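PDB 1RO5: autoinducer synthesis protein lasI from Pseudomonas aeruginosa, which makes the quorum-sensing signal N-(3-oxododecanoyl)homoserine lactone from an acyl-carrier-protein-bound fatty acyl group and S-adenosyl-L-methionine. Local coordinates for residues V6-R11 against M125-R130; G67-L72 against D119-A124; K34-S39 against V143-V148. All blocks are in the same frame, centred on the assembly; numbering follows the deposited sequence.

Overall arrangement
All three contacts reach one mixed sheet. Contacts 1 and 2 share helix 118-133, whose N-terminal half packs on strand 64-73 and whose C-terminal half packs on the N-terminal strand 5-10; they touch where L128 meets I71. Contact 3 stands on the far side of the chain's centre from contact 1, where the loop after helix 16-30 reaches the end of strand 139-145. Contact 2 is fully buried and apolar, built round a tryptophan. Contact 1, only partly buried, uses aliphatic side chains, V6, I8 and L128, round an alanine. Contact 3 is mixed: a buried indole meets backbone carbonyls and a valine, while both its segments bind sulfate through polar groups nearer the surface.

Contact 1: V6-R11 against M125-R130; sequences VQIGRR and MRALAR
The flat group here is the peptide that joins A127 to L128, and the methyl CD1 of I8 sits over one of its faces: CD1 is 3.8 Å from A127 O and 3.9 Å from A127 C. The contact is van der Waals, since a methyl offers the carbonyl no proper donor. I8 reaches it through an extended chain; with chi2 at -173° the methyl is carried straight out from the strand to the helix. The same CD1 also comes within 4.2 Å of A127 CB and 4.5 Å of L128 CD1. V6, two residues earlier and on the same side of the strand, makes the second contact: its CG1 branch, placed opposite the backbone N (chi1 176°), touches A127 CB at 3.8 Å. The A127 methyl thus meets two strand residues at once, both on its strand-facing side. Alanine suits this place because its single methyl lets the helix backbone come close to the sheet, and beta-branched valine and isoleucine suit an extended strand whose side chains alternate. The short axes of 6-10 and 125-130 run in roughly the same direction, 31° apart, and approach to 9.7 Å, as expected of a helix laid on the sheet of an alpha-beta-alpha sandwich, here at its N-terminal strand. In the wider fold, strand 5-10 is hydrogen-bonded to strand 55-61, with Q7 paired to L58 and G9 to Y56, and M57 of that strand touches V6, I8 and A127. L128 meets I71 of strand 64-73, further into the sheet. Elsewhere on the helix, M125 and A129 touch L188 and R126 O is bonded to the Y189 hydroxyl, so helix 118-133 meets the sheet and also helix 182-189.

Contact 2: G67-L72 against D119-A124; sequences GCWRIL and DCTLEA
W69 on strand 64-73 faces A124 on helix 118-133, their CA atoms 8.4 Å apart, far enough for a large side chain on the strand to fill the gap against small ones on the helix. That division of labour is what the side chains follow. In the conformer described, one of two in the model, the six-membered part of the W69 indole reaches the helix at two places. The methyl of A124 stands over one face of the ring, with CB 4.5 Å from W69 CZ3. One turn earlier, the T121 methyl comes in obliquely, its CG2 4.3 Å from W69 CZ2. Alanine suits the first position because it is small enough to sit above an indole. Threonine suits the second because its two branches do different work: CG2 is given to the tryptophan, while OG1 turns back to bond the F117 carbonyl, a partner within its own helix region. Around this pair, the W69 ring also stacks with F105 of strand 99-107, and C120 and A124 both rest on I59 of strand 55-61. Helix 118-133 connects the parallel strands 99-107 and 139-145 as a beta-alpha-beta crossover, and this contact seats its first turns on the sheet. The chemistry between the two segments is wholly apolar: contacts of 4.3 to 4.5 Å, at the loose end of van der Waals range, hold by dispersion and burial of hydrocarbon and impose little direction, and the cost of burying T121 OG1 is met by its bond to F117 O.

Contact 3: K34-S39 against V143-V148; sequences KGWDVS and VTTVGV. With SO4 (sulfate ion), chain B; SO4 (sulfate ion), chain E.
W36 projects from its loop to V143, T144 and T145, and the contact can be followed along it. From CB the indole swings out with CG opposite the carbonyl carbon (chi1 -72°), which sends its six-membered ring toward the strand end. NE1, on the five-membered ring, makes a weak hydrogen bond to the I168 carbonyl. CZ2 passes T145 CG2 obliquely at 4.5 Å. CH2, the atom farthest from CB, comes 4.1 Å from T144 O; its neighbour CZ3 lies 3.8 Å from V143 O, which sits in the ring plane at its edge, and 3.9 Å from V143 CG1. Tryptophan suits the place because its length lets the loop touch three residues in a row and its edge meets carbonyls, while R33 (cation-pi) and F84 (edge-to-face) also pack on the ring.

The loop backbone also binds an anion: G35 N and D37 N donate to one sulfate, probably from the crystallisation liquor. On the other segment T145 is the N-cap of helix 146-154, its OG1 accepting from V148 N (3.2 Å) while donating to O1 of a second sulfate at 2.9 Å.

Carbonyl oxygens facing the hydrogen-bearing rim of an indole should be weakly favourable electrostatically, while the sulfates are consistent with donor-rich surroundings at the loop and at the positive end of the helix dipole.

Contact 1: V6-R11 against M125-R130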
# COMPACT_ATOMS: atom_id res chain seq x y z
N VAL A 6 3.01 6.49 -13.04
CA VAL A 6 2.27 6.06 -11.86
C VAL A 6 0.77 6.31 -12.11
O VAL A 6 0.41 7.43 -12.42
CB VAL A 6 2.73 6.83 -10.66
CG1 VAL A 6 1.90 6.45 -9.41
CG2 VAL A 6 4.18 6.56 -10.34
N GLN A 7 -0.11 5.30 -12.01
CA GLN A 7 -1.53 5.56 -11.98
C GLN A 7 -2.26 5.26 -10.65
O GLN A 7 -2.04 4.23 -10.02
CB GLN A 7 -2.24 4.76 -13.07
CG GLN A 7 -1.49 4.63 -14.36
CD GLN A 7 -2.39 4.09 -15.41
OE1 GLN A 7 -3.64 4.31 -15.36
NE2 GLN A 7 -1.82 3.33 -16.33
N ILE A 8 -3.14 6.14 -10.26
CA ILE A 8 -3.94 5.94 -9.12
C ILE A 8 -5.41 6.18 -9.43
O ILE A 8 -5.78 7.25 -9.92
CB ILE A 8 -3.51 6.80 -8.03
CG1 ILE A 8 -1.99 6.75 -7.86
CG2 ILE A 8 -4.12 6.29 -6.69
CD1 ILE A 8 -1.48 7.51 -6.59
N GLY A 9 -6.26 5.18 -9.16
CA GLY A 9 -7.67 5.27 -9.46
C GLY A 9 -8.42 4.08 -8.88
O GLY A 9 -7.85 3.10 -8.38
N ARG A 10 -9.73 4.15 -9.01
CA ARG A 10 -10.63 3.14 -8.57
C ARG A 10 -10.49 1.99 -9.54
O ARG A 10 -10.11 2.22 -10.65
CB ARG A 10 -12.04 3.71 -8.57
CG ARG A 10 -12.33 4.68 -7.30
CD ARG A 10 -13.76 5.39 -7.32
NE ARG A 10 -13.73 6.76 -6.73
CZ ARG A 10 -14.70 7.70 -6.82
NH1 ARG A 10 -15.86 7.45 -7.47
NH2 ARG A 10 -14.51 8.91 -6.25
N ARG A 11 -10.74 0.78 -9.03
CA ARG A 11 -10.63 -0.45 -9.79
C ARG A 11 -11.30 -0.33 -11.12
O ARG A 11 -10.71 -0.74 -12.08
CB ARG A 11 -11.26 -1.65 -9.01
CG ARG A 11 -11.35 -2.93 -9.77
CD ARG A 11 -11.73 -4.12 -8.91
NE ARG A 11 -11.68 -5.33 -9.72
CZ ARG A 11 -10.63 -6.13 -9.80
NH1 ARG A 11 -9.48 -5.81 -9.16
NH2 ARG A 11 -10.63 -7.20 -10.58
N MET A 125 5.26 6.28 -2.36
CA MET A 125 4.63 6.96 -1.25
C MET A 125 4.39 8.47 -1.53
O MET A 125 3.40 9.08 -1.02
CB MET A 125 5.31 6.66 0.05
CG MET A 125 4.56 7.32 1.25
SD MET A 125 3.01 6.57 1.87
CE MET A 125 3.63 5.00 2.19
N ARG A 126 5.24 9.02 -2.41
CA ARG A 126 5.15 10.43 -2.79
C ARG A 126 3.90 10.58 -3.52
O ARG A 126 3.20 11.53 -3.25
CB ARG A 126 6.27 10.98 -3.72
CG ARG A 126 7.67 10.74 -3.21
CD ARG A 126 8.83 11.40 -4.02
NE ARG A 126 9.94 11.45 -3.07
CZ ARG A 126 11.12 12.06 -3.25
NH1 ARG A 126 11.42 12.67 -4.41
NH2 ARG A 126 12.02 12.06 -2.27
N ALA A 127 3.66 9.70 -4.50
CA ALA A 127 2.43 9.80 -5.32
C ALA A 127 1.19 9.48 -4.47
O ALA A 127 0.18 10.22 -4.52
CB ALA A 127 2.51 8.80 -6.50
N LEU A 128 1.33 8.45 -3.61
CA LEU A 128 0.21 8.06 -2.79
C LEU A 128 -0.19 9.09 -1.74
O LEU A 128 -1.37 9.39 -1.57
CB LEU A 128 0.50 6.72 -2.17
CG LEU A 128 -0.61 5.94 -1.52
CD1 LEU A 128 -1.85 5.90 -2.41
CD2 LEU A 128 0.01 4.60 -1.53
N ALA A 129 0.81 9.65 -1.06
CA ALA A 129 0.51 10.60 0.01
C ALA A 129 -0.17 11.90 -0.54
O ALA A 129 -0.95 12.56 0.11
CB ALA A 129 1.74 10.91 0.75
N ARG A 130 0.15 12.23 -1.76
CA ARG A 130 -0.34 13.38 -2.44
C ARG A 130 -1.79 13.22 -2.92
O ARG A 130 -2.64 14.14 -2.76
CB ARG A 130 0.58 13.59 -3.67
CG ARG A 130 -0.02 14.63 -4.60
CD ARG A 130 0.80 15.03 -5.79
NE ARG A 130 -0.20 15.34 -6.82
CZ ARG A 130 -0.19 14.85 -8.07
NH1 ARG A 130 0.80 14.03 -8.46
NH2 ARG A 130 -1.16 15.19 -8.94

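Contact 2: G67-L72 against D119-A124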
# COMPACT_ATOMS: atom_id res chain seq x y z
N GLY A 67 5.10 -2.45 -9.78
CA GLY A 67 4.81 -2.29 -8.36
C GLY A 67 3.35 -1.93 -8.25
O GLY A 67 2.78 -1.33 -9.18
N CYS A 68 2.71 -2.27 -7.15
CA CYS A 68 1.30 -1.99 -7.01
C CYS A 68 0.94 -1.99 -5.56
O CYS A 68 1.62 -2.60 -4.82
CB CYS A 68 0.48 -3.04 -7.75
SG CYS A 68 0.68 -4.69 -7.17
N TRP A 69 -0.11 -1.26 -5.16
CA TRP A 69 -0.50 -1.08 -3.82
C TRP A 69 -2.00 -0.98 -3.93
O TRP A 69 -2.54 -0.47 -4.92
CB TRP A 69 0.00 0.27 -3.40
CG TRP A 69 1.07 0.19 -2.47
CD1 TRP A 69 0.96 0.35 -1.12
CD2 TRP A 69 2.46 -0.12 -2.73
NE1 TRP A 69 2.19 0.16 -0.52
CE2 TRP A 69 3.12 -0.13 -1.48
CE3 TRP A 69 3.21 -0.39 -3.88
CZ2 TRP A 69 4.49 -0.40 -1.36
CZ3 TRP A 69 4.58 -0.65 -3.77
CH2 TRP A 69 5.20 -0.67 -2.52
N ARG A 70 -2.71 -1.43 -2.90
CA ARG A 70 -4.17 -1.33 -2.87
C ARG A 70 -4.54 -0.39 -1.70
O ARG A 70 -3.89 -0.40 -0.64
CB ARG A 70 -4.73 -2.75 -2.62
CG ARG A 70 -6.24 -2.74 -2.43
CD ARG A 70 -6.84 -4.13 -2.40
NE ARG A 70 -6.53 -4.99 -1.22
CZ ARG A 70 -6.84 -6.32 -1.20
NH1 ARG A 70 -7.43 -6.90 -2.27
NH2 ARG A 70 -6.57 -7.08 -0.10
N ILE A 71 -5.60 0.37 -1.88
CA ILE A 71 -6.09 1.28 -0.92
C ILE A 71 -7.56 1.04 -0.69
O ILE A 71 -8.33 0.90 -1.65
CB ILE A 71 -6.00 2.74 -1.46
CG1 ILE A 71 -4.54 3.13 -1.61
CG2 ILE A 71 -6.59 3.71 -0.42
CD1 ILE A 71 -4.05 2.94 -2.99
N LEU A 72 -7.97 1.03 0.60
CA LEU A 72 -9.37 0.71 0.99
C LEU A 72 -9.80 1.77 1.97
O LEU A 72 -8.92 2.13 2.89
CB LEU A 72 -9.47 -0.68 1.71
CG LEU A 72 -9.28 -1.84 0.76
CD1 LEU A 72 -9.25 -3.06 1.62
CD2 LEU A 72 -10.49 -1.90 -0.19
N ASP A 119 13.78 3.24 -3.13
CA ASP A 119 13.17 4.33 -3.88
C ASP A 119 11.87 4.06 -4.61
O ASP A 119 10.98 4.93 -4.62
CB ASP A 119 14.15 4.82 -4.93
CG ASP A 119 15.38 5.35 -4.31
OD1 ASP A 119 16.02 6.21 -4.96
OD2 ASP A 119 15.76 4.98 -3.17
N CYS A 120 11.77 2.91 -5.27
CA CYS A 120 10.52 2.57 -5.88
C CYS A 120 9.47 2.91 -4.86
O CYS A 120 8.53 3.67 -5.16
CB CYS A 120 10.43 1.10 -6.27
SG CYS A 120 8.89 0.84 -7.18
N THR A 121 9.66 2.40 -3.65
CA THR A 121 8.75 2.69 -2.56
C THR A 121 8.57 4.19 -2.25
O THR A 121 7.46 4.63 -2.01
CB THR A 121 9.17 1.90 -1.31
OG1 THR A 121 9.43 0.53 -1.72
CG2 THR A 121 7.97 1.83 -0.18
N LEU A 122 9.67 4.93 -2.23
CA LEU A 122 9.65 6.35 -2.02
C LEU A 122 8.66 6.95 -2.98
O LEU A 122 7.75 7.67 -2.56
CB LEU A 122 11.06 6.93 -2.33
CG LEU A 122 11.36 8.45 -2.44
CD1 LEU A 122 11.30 9.02 -1.06
CD2 LEU A 122 12.72 8.68 -3.02
N GLU A 123 8.88 6.66 -4.26
CA GLU A 123 8.10 7.27 -5.30
C GLU A 123 6.61 6.95 -5.15
O GLU A 123 5.72 7.84 -5.30
CB GLU A 123 8.60 6.82 -6.65
CG GLU A 123 9.86 7.53 -7.03
CD GLU A 123 9.65 9.01 -7.26
OE1 GLU A 123 10.63 9.70 -7.57
OE2 GLU A 123 8.49 9.46 -7.16
N ALA A 124 6.36 5.68 -4.84
CA ALA A 124 5.02 5.27 -4.53
C ALA A 124 4.48 6.04 -3.38
O ALA A 124 3.33 6.39 -3.38
CB ALA A 124 4.96 3.77 -4.22

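Contact 3: K34-S39 against V143-V148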
# COMPACT_ATOMS: atom_id res chain seq x y z
N LYS A 34 1.67 -18.08 3.64
CA LYS A 34 0.63 -18.41 4.59
C LYS A 34 0.48 -17.30 5.60
O LYS A 34 1.41 -16.50 5.84
CB LYS A 34 0.88 -19.77 5.30
CG LYS A 34 1.14 -21.00 4.34
CD LYS A 34 -0.13 -21.84 4.13
CE LYS A 34 -0.21 -23.00 5.25
NZ LYS A 34 -1.59 -23.69 5.35
N GLY A 35 -0.73 -17.20 6.10
CA GLY A 35 -1.09 -16.28 7.16
C GLY A 35 -1.57 -14.92 6.63
O GLY A 35 -2.22 -14.14 7.41
N TRP A 36 -1.34 -14.64 5.32
CA TRP A 36 -1.73 -13.33 4.81
C TRP A 36 -3.08 -13.37 4.08
O TRP A 36 -3.45 -12.38 3.31
CB TRP A 36 -0.61 -12.75 3.98
CG TRP A 36 0.53 -12.33 4.85
CD1 TRP A 36 1.52 -13.17 5.43
CD2 TRP A 36 0.86 -11.00 5.26
NE1 TRP A 36 2.40 -12.41 6.16
CE2 TRP A 36 2.05 -11.08 6.06
CE3 TRP A 36 0.30 -9.75 5.04
CZ2 TRP A 36 2.63 -9.97 6.65
CZ3 TRP A 36 0.90 -8.64 5.63
CH2 TRP A 36 2.05 -8.76 6.40
N ASP A 37 -3.85 -14.47 4.38
CA ASP A 37 -5.17 -14.66 3.79
C ASP A 37 -5.14 -14.52 2.24
O ASP A 37 -5.94 -13.77 1.65
CB ASP A 37 -6.09 -13.59 4.34
CG ASP A 37 -7.40 -14.15 4.72
OD1 ASP A 37 -7.81 -15.11 4.06
OD2 ASP A 37 -8.07 -13.76 5.66
N VAL A 38 -4.20 -15.22 1.61
CA VAL A 38 -3.97 -15.17 0.23
C VAL A 38 -4.79 -16.20 -0.48
O VAL A 38 -4.92 -17.35 -0.04
CB VAL A 38 -2.44 -15.47 -0.02
CG1 VAL A 38 -2.12 -15.86 -1.51
CG2 VAL A 38 -1.58 -14.35 0.49
N SER A 39 -5.31 -15.83 -1.65
CA SER A 39 -6.00 -16.79 -2.54
C SER A 39 -5.50 -16.44 -3.93
O SER A 39 -5.54 -15.25 -4.35
CB SER A 39 -7.57 -16.58 -2.48
OG SER A 39 -8.23 -17.30 -1.38
N VAL A 143 -1.13 -3.04 7.42
CA VAL A 143 -0.44 -4.17 8.05
C VAL A 143 0.69 -4.51 7.10
O VAL A 143 0.43 -4.86 5.94
CB VAL A 143 -1.36 -5.37 8.22
CG1 VAL A 143 -0.60 -6.71 8.61
CG2 VAL A 143 -2.33 -5.10 9.29
N THR A 144 1.91 -4.36 7.58
CA THR A 144 3.06 -4.65 6.76
C THR A 144 4.13 -5.37 7.67
O THR A 144 3.75 -5.91 8.77
CB THR A 144 3.54 -3.38 6.00
OG1 THR A 144 4.59 -3.76 5.12
CG2 THR A 144 4.17 -2.36 6.94
N THR A 145 5.39 -5.52 7.22
CA THR A 145 6.37 -6.16 8.08
C THR A 145 7.22 -5.12 8.80
O THR A 145 7.32 -3.89 8.41
CB THR A 145 7.34 -6.97 7.27
OG1 THR A 145 8.05 -6.04 6.41
CG2 THR A 145 6.64 -8.03 6.30
N VAL A 146 7.94 -5.66 9.79
CA VAL A 146 8.85 -4.83 10.57
C VAL A 146 9.90 -4.17 9.74
O VAL A 146 10.31 -3.03 10.02
CB VAL A 146 9.48 -5.57 11.75
CG1 VAL A 146 10.48 -4.60 12.45
CG2 VAL A 146 8.40 -5.98 12.70
N GLY A 147 10.32 -4.88 8.68
CA GLY A 147 11.24 -4.39 7.64
C GLY A 147 10.72 -3.11 7.04
O GLY A 147 11.42 -2.08 6.95
N VAL A 148 9.49 -3.13 6.54
CA VAL A 148 9.01 -1.94 5.83
C VAL A 148 8.80 -0.84 6.90
O VAL A 148 8.96 0.33 6.62
CB VAL A 148 7.67 -2.25 5.13
CG1 VAL A 148 6.81 -0.96 4.83
CG2 VAL A 148 7.84 -3.17 3.97
S SO4 B . -3.72 -18.11 4.95
O1 SO4 B . -5.06 -18.64 4.78
O2 SO4 B . -3.86 -16.97 5.90
O3 SO4 B . -3.04 -17.63 3.67
O4 SO4 B . -2.88 -19.29 5.37
S SO4 E . 11.39 -7.13 4.75
O1 SO4 E . 9.98 -7.42 4.79
O2 SO4 E . 11.61 -5.68 4.66
O3 SO4 E . 12.06 -7.87 3.67
O4 SO4 E . 12.02 -7.51 6.02